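Local atomic coordinates of adenylate kinase (Thermus thermophilus, PDB entry 3CM0), a protein that probably catalyses the reversible transfer of the terminal phosphate of ATP to AMP, giving two ADP, and so helps balance the cell's adenine nucleotides. Residues Val112-Glu116 with Glu117-Arg121; Glu70-Arg73 with Glu74-Glu78. One frame throughout, in Å; residues are numbered along the deposited sequence.

Interaction 1: residues Val112-Glu116 with Glu117-Arg121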
ATOM      1  N   VAL A 112       5.414  -3.038   8.204  1.00  9.93           N
ATOM      2  CA  VAL A 112       6.712  -3.713   8.184  1.00 11.08           C
ATOM      3  C   VAL A 112       7.766  -2.755   8.710  1.00 11.69           C
ATOM      4  O   VAL A 112       7.980  -1.684   8.150  1.00 15.34           O
ATOM      5  CB  VAL A 112       7.070  -4.166   6.754  1.00 15.44           C
ATOM      6  CG1 VAL A 112       8.389  -4.979   6.770  1.00 19.17           C
ATOM      7  CG2 VAL A 112       5.911  -5.023   6.186  1.00 18.21           C
ATOM      8  N   GLU A 113       8.457  -3.185   9.778  1.00 13.12           N
ATOM      9  CA  GLU A 113       9.438  -2.328  10.451  1.00 10.30           C
ATOM     10  C   GLU A 113      10.845  -2.872  10.292  1.00 12.32           C
ATOM     11  O   GLU A 113      11.079  -4.063  10.509  1.00 14.09           O
ATOM     12  CB  GLU A 113       9.091  -2.265  11.946  1.00 15.05           C
ATOM     13  CG  GLU A 113       7.676  -1.748  12.211  1.00 12.80           C
ATOM     14  CD  GLU A 113       7.361  -1.629  13.706  1.00 20.28           C
ATOM     15  OE1 GLU A 113       7.884  -2.446  14.505  1.00 23.00           O
ATOM     16  OE2 GLU A 113       6.563  -0.751  14.068  1.00 27.08           O
ATOM     17  N   VAL A 114      11.760  -1.985   9.940  1.00 10.35           N
ATOM     18  CA  VAL A 114      13.163  -2.380   9.695  1.00 14.65           C
ATOM     19  C   VAL A 114      14.044  -1.271  10.238  1.00 14.16           C
ATOM     20  O   VAL A 114      13.716  -0.112  10.097  1.00 15.87           O
ATOM     21  CB  VAL A 114      13.423  -2.534   8.173  1.00 14.45           C
ATOM     22  CG1 VAL A 114      14.876  -2.935   7.913  1.00 15.06           C
ATOM     23  CG2 VAL A 114      12.476  -3.612   7.591  1.00 18.72           C
ATOM     24  N   PRO A 115      15.178  -1.625  10.878  1.00 12.96           N
ATOM     25  CA  PRO A 115      16.073  -0.592  11.418  1.00 16.94           C
ATOM     26  C   PRO A 115      16.512   0.301  10.257  1.00 12.02           C
ATOM     27  O   PRO A 115      16.838  -0.201   9.180  1.00 13.33           O
ATOM     28  CB  PRO A 115      17.234  -1.408  11.990  1.00 16.74           C
ATOM     29  CG  PRO A 115      16.624  -2.650  12.386  1.00 16.14           C
ATOM     30  CD  PRO A 115      15.620  -2.970  11.266  1.00 14.79           C
ATOM     31  N   GLU A 116      16.587   1.609  10.488  1.00 13.71           N
ATOM     32  CA  GLU A 116      16.916   2.523   9.412  1.00 20.44           C
ATOM     33  C   GLU A 116      18.272   2.265   8.802  1.00 20.45           C
ATOM     34  O   GLU A 116      18.438   2.412   7.603  1.00 18.01           O
ATOM     35  CB  GLU A 116      16.816   3.983   9.874  1.00 24.38           C
ATOM     36  CG  GLU A 116      17.109   4.956   8.727  1.00 31.29           C
ATOM     37  CD  GLU A 116      16.744   6.407   9.029  1.00 41.24           C
ATOM     38  OE1 GLU A 116      17.206   7.302   8.286  1.00 40.21           O
ATOM     39  OE2 GLU A 116      15.988   6.654   9.990  1.00 44.38           O
ATOM     40  N   GLU A 117      19.244   1.868   9.616  1.00 15.30           N
ATOM     41  CA  GLU A 117      20.562   1.593   9.051  1.00 22.42           C
ATOM     42  C   GLU A 117      20.496   0.465   8.004  1.00 18.90           C
ATOM     43  O   GLU A 117      21.203   0.501   6.997  1.00 18.87           O
ATOM     44  CB  GLU A 117      21.557   1.242  10.174  1.00 23.15           C
ATOM     45  CG  GLU A 117      21.052   0.143  11.109  1.00 32.03           C
ATOM     46  CD  GLU A 117      20.321   0.645  12.378  1.00 38.04           C
ATOM     47  OE1 GLU A 117      19.407   1.517  12.315  1.00 27.94           O
ATOM     48  OE2 GLU A 117      20.669   0.134  13.460  1.00 33.86           O
ATOM     49  N   GLU A 118      19.648  -0.535   8.226  1.00 14.62           N
ATOM     50  CA  GLU A 118      19.514  -1.632   7.277  1.00 15.01           C
ATOM     51  C   GLU A 118      18.756  -1.164   6.023  1.00 15.64           C
ATOM     52  O   GLU A 118      19.081  -1.569   4.880  1.00 16.13           O
ATOM     53  CB  GLU A 118      18.754  -2.825   7.914  1.00 15.64           C
ATOM     54  CG  GLU A 118      19.558  -3.493   9.067  1.00 22.59           C
ATOM     55  CD  GLU A 118      20.832  -4.180   8.578  1.00 28.95           C
ATOM     56  OE1 GLU A 118      21.028  -4.276   7.351  1.00 21.58           O
ATOM     57  OE2 GLU A 118      21.641  -4.645   9.418  1.00 24.28           O
ATOM     58  N   LEU A 119      17.727  -0.352   6.221  1.00 15.67           N
ATOM     59  CA  LEU A 119      17.005   0.125   5.032  1.00 18.66           C
ATOM     60  C   LEU A 119      17.971   0.920   4.155  1.00 19.31           C
ATOM     61  O   LEU A 119      18.013   0.739   2.934  1.00 18.85           O
ATOM     62  CB  LEU A 119      15.860   1.022   5.428  1.00 16.41           C
ATOM     63  CG  LEU A 119      14.642   0.392   6.093  1.00 22.39           C
ATOM     64  CD1 LEU A 119      13.794   1.505   6.672  1.00 20.76           C
ATOM     65  CD2 LEU A 119      13.857  -0.426   5.083  1.00 24.42           C
ATOM     66  N   VAL A 120      18.749   1.806   4.768  1.00 14.83           N
ATOM     67  CA  VAL A 120      19.705   2.599   4.003  1.00 17.52           C
ATOM     68  C   VAL A 120      20.731   1.714   3.296  1.00 23.31           C
ATOM     69  O   VAL A 120      21.025   1.901   2.107  1.00 21.48           O
ATOM     70  CB  VAL A 120      20.447   3.592   4.922  1.00 19.37           C
ATOM     71  CG1 VAL A 120      21.531   4.313   4.126  1.00 20.08           C
ATOM     72  CG2 VAL A 120      19.470   4.583   5.518  1.00 18.68           C
ATOM     73  N   ARG A 121      21.285   0.732   4.008  1.00 19.24           N
ATOM     74  CA  ARG A 121      22.261  -0.160   3.387  1.00 21.33           C
ATOM     75  C   ARG A 121      21.659  -0.865   2.174  1.00 18.08           C
ATOM     76  O   ARG A 121      22.281  -0.943   1.105  1.00 22.07           O
ATOM     77  CB  ARG A 121      22.740  -1.237   4.381  1.00 21.20           C
ATOM     78  CG  ARG A 121      23.646  -0.735   5.455  1.00 26.85           C
ATOM     79  CD  ARG A 121      23.881  -1.846   6.479  1.00 26.55           C
ATOM     80  NE  ARG A 121      24.973  -2.738   6.092  1.00 46.54           N
ATOM     81  CZ  ARG A 121      24.926  -4.063   6.173  1.00 44.29           C
ATOM     82  NH1 ARG A 121      23.835  -4.668   6.625  1.00 48.89           N
ATOM     83  NH2 ARG A 121      25.979  -4.785   5.813  1.00 45.03           N
TER

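Interaction 2: residues Glu70-Arg73 with Glu74-Glu78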
ATOM      1  N   GLU A  70     -14.733   5.091  -5.666  1.00 17.71           N
ATOM      2  CA  GLU A  70     -15.708   4.455  -6.562  1.00 16.72           C
ATOM      3  C   GLU A  70     -15.051   3.253  -7.278  1.00 16.54           C
ATOM      4  O   GLU A  70     -15.642   2.160  -7.375  1.00 19.59           O
ATOM      5  CB  GLU A  70     -16.213   5.463  -7.601  1.00 17.56           C
ATOM      6  CG  GLU A  70     -17.024   4.786  -8.768  1.00 22.20           C
ATOM      7  CD  GLU A  70     -18.290   4.131  -8.278  1.00 17.85           C
ATOM      8  OE1 GLU A  70     -18.862   4.648  -7.294  1.00 17.65           O
ATOM      9  OE2 GLU A  70     -18.745   3.124  -8.877  1.00 19.16           O
ATOM     10  N   LEU A  71     -13.830   3.455  -7.781  1.00 15.65           N
ATOM     11  CA  LEU A  71     -13.111   2.373  -8.456  1.00 14.93           C
ATOM     12  C   LEU A  71     -12.828   1.220  -7.514  1.00 18.59           C
ATOM     13  O   LEU A  71     -12.872   0.071  -7.915  1.00 16.53           O
ATOM     14  CB  LEU A  71     -11.799   2.874  -9.049  1.00 15.34           C
ATOM     15  CG  LEU A  71     -11.948   3.780 -10.269  1.00 25.46           C
ATOM     16  CD1 LEU A  71     -10.585   4.246 -10.752  1.00 31.07           C
ATOM     17  CD2 LEU A  71     -12.689   3.025 -11.375  1.00 26.63           C
ATOM     18  N   ILE A  72     -12.481   1.526  -6.261  1.00 14.69           N
ATOM     19  CA  ILE A  72     -12.248   0.452  -5.313  1.00 12.93           C
ATOM     20  C   ILE A  72     -13.566  -0.315  -5.060  1.00 12.82           C
ATOM     21  O   ILE A  72     -13.579  -1.567  -4.979  1.00 17.81           O
ATOM     22  CB  ILE A  72     -11.685   1.025  -3.984  1.00 16.49           C
ATOM     23  CG1 ILE A  72     -10.270   1.558  -4.230  1.00 16.68           C
ATOM     24  CG2 ILE A  72     -11.683  -0.071  -2.893  1.00 12.10           C
ATOM     25  CD1 ILE A  72      -9.693   2.360  -3.017  1.00 12.69           C
ATOM     26  N   ARG A  73     -14.678   0.406  -4.951  1.00 14.93           N
ATOM     27  CA  ARG A  73     -15.959  -0.296  -4.728  1.00 14.97           C
ATOM     28  C   ARG A  73     -16.237  -1.219  -5.941  1.00 16.41           C
ATOM     29  O   ARG A  73     -16.666  -2.381  -5.791  1.00 18.89           O
ATOM     30  CB  ARG A  73     -17.105   0.728  -4.538  1.00 14.75           C
ATOM     31  CG  ARG A  73     -18.509   0.081  -4.229  1.00 17.95           C
ATOM     32  CD  ARG A  73     -19.544   1.086  -3.655  1.00 18.58           C
ATOM     33  NE  ARG A  73     -19.889   2.201  -4.537  1.00 26.55           N
ATOM     34  CZ  ARG A  73     -20.575   3.276  -4.147  1.00 32.07           C
ATOM     35  NH1 ARG A  73     -20.988   3.380  -2.893  1.00 33.41           N
ATOM     36  NH2 ARG A  73     -20.846   4.248  -5.008  1.00 28.02           N
ATOM     37  N   GLU A  74     -15.994  -0.714  -7.142  1.00 17.97           N
ATOM     38  CA  GLU A  74     -16.220  -1.521  -8.376  1.00 16.44           C
ATOM     39  C   GLU A  74     -15.324  -2.751  -8.457  1.00 22.95           C
ATOM     40  O   GLU A  74     -15.616  -3.713  -9.197  1.00 20.28           O
ATOM     41  CB  GLU A  74     -15.974  -0.658  -9.604  1.00 16.11           C
ATOM     42  CG  GLU A  74     -16.973   0.488  -9.724  1.00 16.64           C
ATOM     43  CD  GLU A  74     -16.699   1.368 -10.940  1.00 17.78           C
ATOM     44  OE1 GLU A  74     -15.978   0.913 -11.874  1.00 18.57           O
ATOM     45  OE2 GLU A  74     -17.225   2.513 -10.979  1.00 17.46           O
ATOM     46  N   GLU A  75     -14.225  -2.689  -7.690  1.00 19.76           N
ATOM     47  CA  GLU A  75     -13.192  -3.719  -7.605  1.00 26.45           C
ATOM     48  C   GLU A  75     -13.193  -4.559  -6.344  1.00 35.39           C
ATOM     49  O   GLU A  75     -12.485  -5.562  -6.305  1.00 34.95           O
ATOM     50  CB  GLU A  75     -11.791  -3.095  -7.725  1.00 33.64           C
ATOM     51  CG  GLU A  75     -11.445  -2.452  -9.050  1.00 43.80           C
ATOM     52  CD  GLU A  75     -11.072  -3.470 -10.105  1.00 43.66           C
ATOM     53  OE1 GLU A  75     -10.269  -4.386  -9.796  1.00 35.83           O
ATOM     54  OE2 GLU A  75     -11.584  -3.346 -11.236  1.00 48.61           O
ATOM     55  N   LEU A  76     -13.953  -4.183  -5.315  1.00 35.01           N
ATOM     56  CA  LEU A  76     -13.943  -5.011  -4.121  1.00 32.53           C
ATOM     57  C   LEU A  76     -14.415  -6.389  -4.620  1.00 40.35           C
ATOM     58  O   LEU A  76     -15.194  -6.542  -5.567  1.00 41.21           O
ATOM     59  CB  LEU A  76     -14.917  -4.598  -3.016  1.00 40.20           C
ATOM     60  CG  LEU A  76     -14.499  -3.413  -2.153  1.00 38.83           C
ATOM     61  CD1 LEU A  76     -15.631  -3.073  -1.202  1.00 46.42           C
ATOM     62  CD2 LEU A  76     -13.219  -3.690  -1.397  1.00 34.06           C
ATOM     63  N   ALA A  77     -13.875  -7.352  -3.893  1.00 34.67           N
ATOM     64  CA  ALA A  77     -14.069  -8.777  -4.020  1.00 34.70           C
ATOM     65  C   ALA A  77     -14.058  -9.322  -2.604  1.00 29.66           C
ATOM     66  O   ALA A  77     -13.801  -8.596  -1.645  1.00 40.78           O
ATOM     67  CB  ALA A  77     -12.952  -9.372  -4.820  1.00 28.67           C
ATOM     68  N   GLU A  78     -14.347 -10.605  -2.490  1.00 29.39           N
ATOM     69  CA  GLU A  78     -14.407 -11.266  -1.210  1.00 32.32           C
ATOM     70  C   GLU A  78     -13.088 -11.065  -0.468  1.00 30.22           C
ATOM     71  O   GLU A  78     -13.083 -10.933   0.752  1.00 36.09           O
ATOM     72  CB  GLU A  78     -14.649 -12.765  -1.387  1.00 40.91           C
ATOM     73  CG  GLU A  78     -15.904 -13.130  -2.164  1.00 60.18           C
ATOM     74  CD  GLU A  78     -15.878 -14.572  -2.651  1.00 70.44           C
ATOM     75  OE1 GLU A  78     -15.993 -15.496  -1.813  1.00 74.80           O
ATOM     76  OE2 GLU A  78     -15.729 -14.777  -3.878  1.00 73.90           O
TER

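Interaction 1: residues Val112-Glu116 with Glu117-Arg121
Val114 and Leu119 make the apolar part of this contact, at the turn where a strand gives way to a helix. The CG and CD2 of Leu119 come up against the CB and CG1 of Val114, with 3.8 Å between Val114 CB and Leu119 CD2. Val114 CG1 is anti to the backbone N (chi1 180°), a setting that also brings Val114 CG1 to Glu118 CB, 3.9 Å away. Beta-branched valine suits the extended chain before the turn, and leucine supplies the longer reach from the first helical turn. Farther round, Val120 CG2 lies 4.0 Å from Glu116 CG.

The backbone bonds start the helix. Pro115 is the N-cap: Pro115 O accepts Leu119 N at 3.1 Å and, more weakly, Glu118 N. Val120 N follows with a bond of 2.9 Å to Glu116 O. Proline, lacking an N-H, costs nothing at a position where the helix would not use one.

Among the charged groups, Glu117 folds back until Glu117 OE1 is 3.7 Å from Pro115 CB. Glu118 OE1 receives Arg121 NH1 at 2.9 Å on its syn side, in a salt bridge one turn along. Glu116, Glu117 and Glu118 lie in the first turn, where negative charge would probably interact favourably with the helix dipole.

The turn thus joins strand 104-113 of the parallel sheet to helix 116-130. Leu119 touches Pro12 of the loop leading to the predicted ATP-binding Gly14, Val114 and Pro115 rest on Leu170, and Glu116 and Val120 pack on Leu144 of helix 137-160.

Interaction 2: residues Glu70-Arg73 with Glu74-Glu78
Glu70 and Glu74, one helical turn apart, bring their carboxylates together on the outer side of helix 65-75. Followed outward from CB, the Glu70 chain has CG anti to the backbone N (chi1 168°), where Glu70 CG lies 3.2 Å from Glu74 OE2. A bend at chi2 then sets Glu70 CD 3.3 Å from Glu74 OE2. At the tip the branches part: Glu70 OE2 comes within 2.7 Å of Glu74 OE2, so close that one acid probably holds a proton, whereas Glu70 OE1 uses its syn lone pair to accept Arg73 NH2 at 3.1 Å in a salt bridge. The two carboxylate planes are turned 61° apart. With an alanine here, Arg73 would probably lose its salt-bridge mate and its guanidinium would be freer to turn.

Beneath them Glu74 N bonds to Glu70 O at 2.9 Å, but the bonds of Glu75 N and Leu76 N are weak and divided between two carbonyls each, as the helix frays. Aliphatic Ile72 and Leu76 suit the inner side: both touch Leu98 of helix 89-101, and Ile72 also meets Phe85, a predicted AMP-binding residue. Leu71 and Glu75 touch helix 35-44 of the NMP region, while the chain runs on into strand 79-83.

From the N terminus the chain reaches interaction 2 first, at the end of helix 65-75, where the short turn closed within residues 70-78 hands over to strand 79-83. It then passes through helix 89-101 and strand 104-113 before interaction 1 closes a second local turn, within residues 112-121, at the start of helix 116-130. The two are in series, neither nesting nor crossing. They mark opposite kinds of junction in the parallel sheet, helix into strand and strand into helix. Their centres lie about 33 Å apart on opposite sides of the chain's centre, interaction 2 near predicted AMP-binding residues and interaction 1 near predicted ATP-binding ones.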